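Local coordinates for protein Non-ribosomal peptide synthetase (Streptomyces halstedii, PDB 3WV4) that is the N-terminal portion of a non-ribosomal peptide synthetase, belonging to the AMP-binding enzyme family within the ANL superfamily, at residues D194-I199 / Q216-A221; L249-I254 / E344-S349. All coordinates share one frame; numbering follows the deposited sequence.

Contact 1: D194-I199 / Q216-A221; sequences DLAVLI and QQIVFA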
loop_
_atom_site.group_PDB
_atom_site.type_symbol
_atom_site.label_atom_id
_atom_site.label_comp_id
_atom_site.label_asym_id
_atom_site.label_seq_id
_atom_site.Cartn_x
_atom_site.Cartn_y
_atom_site.Cartn_z
ATOM N N ASP A 194 2.204 -11.351 -13.724
ATOM C CA ASP A 194 3.062 -11.902 -12.664
ATOM C C ASP A 194 2.726 -11.296 -11.322
ATOM O O ASP A 194 2.433 -10.102 -11.198
ATOM C CB ASP A 194 4.533 -11.615 -12.936
ATOM C CG ASP A 194 5.112 -12.485 -14.048
ATOM O OD1 ASP A 194 4.515 -13.503 -14.419
ATOM O OD2 ASP A 194 6.193 -12.136 -14.545
ATOM N N LEU A 195 2.774 -12.143 -10.313
ATOM C CA LEU A 195 2.672 -11.720 -8.933
ATOM C C LEU A 195 3.782 -10.762 -8.556
ATOM O O LEU A 195 4.940 -11.000 -8.867
ATOM C CB LEU A 195 2.725 -12.926 -8.007
ATOM C CG LEU A 195 1.571 -13.915 -8.158
ATOM C CD1 LEU A 195 1.620 -14.877 -6.975
ATOM C CD2 LEU A 195 0.250 -13.160 -8.181
ATOM N N ALA A 196 3.406 -9.677 -7.890
ATOM C CA ALA A 196 4.359 -8.692 -7.393
ATOM C C ALA A 196 4.414 -8.666 -5.869
ATOM O O ALA A 196 5.500 -8.488 -5.268
ATOM C CB ALA A 196 3.967 -7.316 -7.912
ATOM N N VAL A 197 3.259 -8.817 -5.217
ATOM C CA VAL A 197 3.197 -8.757 -3.757
ATOM C C VAL A 197 2.281 -9.810 -3.189
ATOM O O VAL A 197 1.256 -10.148 -3.817
ATOM C CB VAL A 197 2.667 -7.373 -3.314
ATOM C CG1 VAL A 197 2.682 -7.150 -1.830
ATOM C CG2 VAL A 197 3.402 -6.209 -3.974
ATOM N N LEU A 198 2.663 -10.373 -2.024
ATOM C CA LEU A 198 1.747 -11.139 -1.182
ATOM C C LEU A 198 1.481 -10.351 0.046
ATOM O O LEU A 198 2.404 -9.963 0.759
ATOM C CB LEU A 198 2.319 -12.507 -0.725
ATOM C CG LEU A 198 2.732 -13.531 -1.790
ATOM C CD1 LEU A 198 3.018 -14.876 -1.132
ATOM C CD2 LEU A 198 1.673 -13.700 -2.891
ATOM N N ILE A 199 0.224 -10.108 0.316
ATOM C CA ILE A 199 -0.121 -9.338 1.496
ATOM C C ILE A 199 -0.801 -10.244 2.471
ATOM O O ILE A 199 -1.950 -10.641 2.234
ATOM C CB ILE A 199 -1.103 -8.228 1.175
ATOM C CG1 ILE A 199 -0.503 -7.203 0.226
ATOM C CG2 ILE A 199 -1.570 -7.549 2.459
ATOM C CD1 ILE A 199 0.562 -6.334 0.888
ATOM N N GLN A 216 -0.458 -5.873 -12.640
ATOM C CA GLN A 216 -1.410 -4.968 -13.303
ATOM C C GLN A 216 -2.470 -4.441 -12.380
ATOM O O GLN A 216 -2.902 -3.314 -12.529
ATOM C CB GLN A 216 -2.257 -5.612 -14.403
ATOM C CG GLN A 216 -1.972 -6.989 -14.845
ATOM C CD GLN A 216 -2.924 -7.436 -15.955
ATOM O OE1 GLN A 216 -3.400 -8.567 -15.944
ATOM N NE2 GLN A 216 -3.201 -6.555 -16.884
ATOM N N GLN A 217 -3.012 -5.314 -11.529
ATOM C CA GLN A 217 -4.050 -4.909 -10.595
ATOM C C GLN A 217 -3.504 -3.772 -9.703
ATOM O O GLN A 217 -4.207 -2.810 -9.394
ATOM C CB GLN A 217 -4.478 -6.070 -9.704
ATOM C CG GLN A 217 -5.508 -7.001 -10.290
ATOM C CD GLN A 217 -4.894 -8.156 -11.053
ATOM O OE1 GLN A 217 -3.899 -8.000 -11.743
ATOM N NE2 GLN A 217 -5.471 -9.319 -10.906
ATOM N N ILE A 218 -2.250 -3.908 -9.294
ATOM C CA ILE A 218 -1.640 -2.981 -8.355
ATOM C C ILE A 218 -1.542 -1.630 -9.014
ATOM O O ILE A 218 -1.997 -0.648 -8.480
ATOM C CB ILE A 218 -0.238 -3.457 -7.864
ATOM C CG1 ILE A 218 -0.357 -4.685 -6.916
ATOM C CG2 ILE A 218 0.461 -2.373 -7.048
ATOM C CD1 ILE A 218 1.009 -5.311 -6.589
ATOM N N VAL A 219 -1.003 -1.594 -10.226
ATOM C CA VAL A 219 -0.837 -0.361 -10.936
ATOM C C VAL A 219 -2.185 0.209 -11.211
ATOM O O VAL A 219 -2.405 1.422 -11.036
ATOM C CB VAL A 219 -0.061 -0.593 -12.232
ATOM C CG1 VAL A 219 -0.001 0.649 -13.107
ATOM C CG2 VAL A 219 1.373 -1.017 -11.896
ATOM N N PHE A 220 -3.133 -0.636 -11.623
ATOM C CA PHE A 220 -4.473 -0.130 -11.903
ATOM C C PHE A 220 -5.083 0.497 -10.673
ATOM O O PHE A 220 -5.548 1.631 -10.693
ATOM C CB PHE A 220 -5.424 -1.238 -12.401
ATOM C CG PHE A 220 -6.810 -0.775 -12.451
ATOM C CD1 PHE A 220 -7.215 -0.001 -13.498
ATOM C CD2 PHE A 220 -7.657 -0.942 -11.371
ATOM C CE1 PHE A 220 -8.468 0.540 -13.546
ATOM C CE2 PHE A 220 -8.949 -0.406 -11.411
ATOM C CZ PHE A 220 -9.333 0.349 -12.496
ATOM N N ALA A 221 -5.070 -0.231 -9.561
ATOM C CA ALA A 221 -5.647 0.333 -8.358
ATOM C C ALA A 221 -4.965 1.618 -7.960
ATOM O O ALA A 221 -5.625 2.544 -7.532
ATOM C CB ALA A 221 -5.643 -0.689 -7.188
#
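Ala196, on strand 195-200, and Ile218, in segment 216-221 of helix 215-229, mark the nearest approach of the two backbones, with their CA atoms 8.3 Å apart. That gap is bridged by side chains alone, as no hydrogen bond passes between the segments. The strand carries a classic beta bulge, in which Ala196 and Val197 both face Cys213 of the antiparallel partner strand. The irregularity lets two consecutive residues direct their side chains at the helix, where a regular strand would alternate them. Ile218 reaches into this pair: its CG1 sits beside the backbone N (chi1 -71°) and the chain then runs on extended, which carries CD1 out from the helix. There CD1 packs against Ala196 CB at 3.8 Å and Val197 CG2 at 3.7 Å. The valine presents the branch lying beside its backbone N, and its side chain crosses that of Ile218 at about a right angle. The contact is small and wholly apolar, burying 95 Å² in the interior. Strands 195-200 and 210-214 form a hairpin whose connecting loop carries the Ser/Thr/Gly-rich signature of the AMP-binding family, so the contact packs that hairpin against the helix after it. Backbone hydrogen bonds of Ala196 and Leu198 with Phe122 tie the strand to strand 121-124, on which Leu195 and Leu198 pack, while helix 246-258 closes in through Leu249 on Val197 and Tyr250 on Ile218.

Contact 2: L249-I254 / E344-S349; sequences LYKVLI and ECKRIS
Tyr250, in segment 249-254 of helix 246-258, lies flat against the side chain of Lys346, which slides past the ring in the opposite direction. Lys346 CE forms a CH-pi contact over the face, 3.6 Å from the centroid of the Tyr250 ring and 22° off its normal. Lys346 CG passes nearer the phenol end, 3.6 Å from Tyr250 CZ, so that the aliphatic chain follows the ring from its hydroxyl end back toward CB. A bend at chi2 (43°) in an otherwise extended side chain gives it this course. The side chains of Lys251 and Arg347 come from opposite directions, and the lysine amine meets the guanidinium at its edge, in its plane, with Lys251 NZ 3.1 Å from Arg347 NH1. Both are donors and do not form a hydrogen bond; with chi2 of Lys251 almost eclipsed (-9°), this short approach is doubtful in detail. Leu253 CD1 fills the other face of the Tyr250 ring, 3.8 Å above its centre. Lys346 CE also sits over one face of the Arg347 guanidinium, 3.7 Å above its plane, and therefore lies between the aromatic ring and the arginine. Lys346 occupies the middle of a gamma turn, closed by Arg347 N to Cys345 O, in the loop that links strands 335-340 and 349-350 of the mixed sheet; Ile225 of helix 215-229 touches both Lys346 and Arg347. Three basic ends thus gather in a buried place, with Lys251 NZ 4.4 Å from Lys346 NZ, and no hydrogen bond links them to one another. Lys346 NZ instead donates to Asp246 O near the start of helix 246-258, so this lysine joins loop to helix by both its methylenes and its amine.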
loop_
_atom_site.group_PDB
_atom_site.type_symbol
_atom_site.label_atom_id
_atom_site.label_comp_id
_atom_site.label_asym_id
_atom_site.label_seq_id
_atom_site.Cartn_x
_atom_site.Cartn_y
_atom_site.Cartn_z
ATOM N N LEU A 249 2.090 0.940 1.487
ATOM C CA LEU A 249 2.649 0.506 0.218
ATOM C C LEU A 249 2.154 1.343 -0.974
ATOM O O LEU A 249 2.915 1.672 -1.874
ATOM C CB LEU A 249 2.302 -0.976 -0.018
ATOM C CG LEU A 249 3.268 -2.004 -0.652
ATOM C CD1 LEU A 249 2.639 -2.839 -1.762
ATOM C CD2 LEU A 249 4.610 -1.439 -1.080
ATOM N N TYR A 250 0.864 1.649 -0.966
ATOM C CA TYR A 250 0.247 2.372 -2.059
ATOM C C TYR A 250 0.533 3.832 -1.981
ATOM O O TYR A 250 0.353 4.573 -2.961
ATOM C CB TYR A 250 -1.257 2.141 -2.131
ATOM C CG TYR A 250 -1.609 0.890 -2.880
ATOM C CD1 TYR A 250 -2.092 0.938 -4.152
ATOM C CD2 TYR A 250 -1.415 -0.341 -2.291
ATOM C CE1 TYR A 250 -2.441 -0.223 -4.813
ATOM C CE2 TYR A 250 -1.735 -1.515 -2.927
ATOM C CZ TYR A 250 -2.245 -1.466 -4.199
ATOM O OH TYR A 250 -2.561 -2.626 -4.851
ATOM N N LYS A 251 0.978 4.268 -0.820
ATOM C CA LYS A 251 1.466 5.623 -0.745
ATOM C C LYS A 251 2.842 5.676 -1.390
ATOM O O LYS A 251 3.152 6.651 -2.052
ATOM C CB LYS A 251 1.287 6.209 0.687
ATOM C CG LYS A 251 -0.245 6.496 1.065
ATOM C CD LYS A 251 -1.440 6.392 -0.060
ATOM C CE LYS A 251 -2.443 5.206 0.094
ATOM N NZ LYS A 251 -3.984 5.340 -0.162
ATOM N N VAL A 252 3.617 4.591 -1.312
ATOM C CA VAL A 252 4.886 4.482 -2.103
ATOM C C VAL A 252 4.556 4.485 -3.608
ATOM O O VAL A 252 5.168 5.202 -4.387
ATOM C CB VAL A 252 5.626 3.169 -1.821
ATOM C CG1 VAL A 252 6.848 3.026 -2.723
ATOM C CG2 VAL A 252 6.023 3.060 -0.371
ATOM N N LEU A 253 3.540 3.702 -4.002
ATOM C CA LEU A 253 3.186 3.622 -5.429
ATOM C C LEU A 253 2.627 4.888 -5.984
ATOM O O LEU A 253 3.022 5.347 -7.090
ATOM C CB LEU A 253 2.202 2.502 -5.673
ATOM C CG LEU A 253 2.750 1.128 -5.273
ATOM C CD1 LEU A 253 1.608 0.110 -5.067
ATOM C CD2 LEU A 253 3.682 0.672 -6.335
ATOM N N ILE A 254 1.701 5.488 -5.249
ATOM C CA ILE A 254 1.060 6.679 -5.748
ATOM C C ILE A 254 2.048 7.872 -5.766
ATOM O O ILE A 254 2.010 8.693 -6.717
ATOM C CB ILE A 254 -0.200 6.999 -4.963
ATOM C CG1 ILE A 254 -1.249 5.927 -5.281
ATOM C CG2 ILE A 254 -0.686 8.396 -5.311
ATOM C CD1 ILE A 254 -2.325 5.797 -4.271
ATOM N N GLU A 344 -8.425 -7.670 -0.558
ATOM C CA GLU A 344 -8.763 -8.502 -1.709
ATOM C C GLU A 344 -8.899 -7.750 -3.034
ATOM O O GLU A 344 -8.735 -8.343 -4.144
ATOM C CB GLU A 344 -10.059 -9.286 -1.398
ATOM C CG GLU A 344 -9.901 -10.474 -0.455
ATOM C CD GLU A 344 -9.818 -10.121 1.041
ATOM O OE1 GLU A 344 -9.656 -8.947 1.458
ATOM O OE2 GLU A 344 -9.847 -11.074 1.831
ATOM N N CYS A 345 -9.108 -6.439 -2.967
ATOM C CA CYS A 345 -9.055 -5.608 -4.193
ATOM C C CYS A 345 -8.445 -4.204 -3.989
ATOM O O CYS A 345 -8.712 -3.267 -4.724
ATOM C CB CYS A 345 -10.475 -5.486 -4.723
ATOM S SG CYS A 345 -11.591 -4.561 -3.707
ATOM N N LYS A 346 -7.633 -4.071 -2.959
ATOM C CA LYS A 346 -7.069 -2.820 -2.453
ATOM C C LYS A 346 -8.079 -1.871 -1.903
ATOM O O LYS A 346 -7.964 -1.480 -0.729
ATOM C CB LYS A 346 -6.182 -2.132 -3.473
ATOM C CG LYS A 346 -5.617 -0.817 -3.016
ATOM C CD LYS A 346 -5.074 -0.720 -1.594
ATOM C CE LYS A 346 -4.601 0.721 -1.301
ATOM N NZ LYS A 346 -3.940 0.960 0.030
ATOM N N ARG A 347 -9.025 -1.418 -2.734
ATOM C CA ARG A 347 -9.972 -0.419 -2.305
ATOM C C ARG A 347 -11.259 -0.509 -3.094
ATOM O O ARG A 347 -11.272 -0.935 -4.267
ATOM C CB ARG A 347 -9.337 0.986 -2.332
ATOM C CG ARG A 347 -10.160 2.010 -1.633
ATOM C CD ARG A 347 -9.415 3.271 -1.228
ATOM N NE ARG A 347 -8.442 2.980 -0.190
ATOM C CZ ARG A 347 -7.219 3.502 -0.140
ATOM N NH1 ARG A 347 -6.838 4.420 -1.048
ATOM N NH2 ARG A 347 -6.409 3.198 0.861
ATOM N N ILE A 348 -12.336 -0.128 -2.464
ATOM C CA ILE A 348 -13.651 -0.311 -3.067
ATOM C C ILE A 348 -14.311 0.984 -3.458
ATOM O O ILE A 348 -14.872 1.083 -4.577
ATOM C CB ILE A 348 -14.586 -1.069 -2.108
ATOM C CG1 ILE A 348 -14.002 -2.474 -2.058
ATOM C CG2 ILE A 348 -16.019 -1.062 -2.627
ATOM C CD1 ILE A 348 -14.504 -3.461 -1.035
ATOM N N SER A 349 -14.322 1.930 -2.537
ATOM C CA SER A 349 -15.020 3.171 -2.755
ATOM C C SER A 349 -14.242 4.287 -2.133
ATOM O O SER A 349 -13.484 4.080 -1.132
ATOM C CB SER A 349 -16.415 3.156 -2.138
ATOM O OG SER A 349 -16.324 3.137 -0.689
#

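In the fold
Both contacts are buried in the core: contact 2 lies about 5 Å from the centre of the chain and contact 1 about 10 Å, with about 10 Å between their centres. Helix 215-229, which meets the hairpin strand in contact 1, also touches contact 2: Ile218 CG2 approaches Leu253 CD1 at 3.4 Å, and Ala221 packs on Tyr250 and Lys346. The two are in series along the chain, contact 1 joining neighbouring elements of one strand-helix unit and contact 2 bringing together a helix and a loop 90 residues apart. Their chemistry differs accordingly: contact 1 is aliphatic throughout, whereas contact 2 pairs an aromatic face with a lysine chain and brings basic side-chain ends close together.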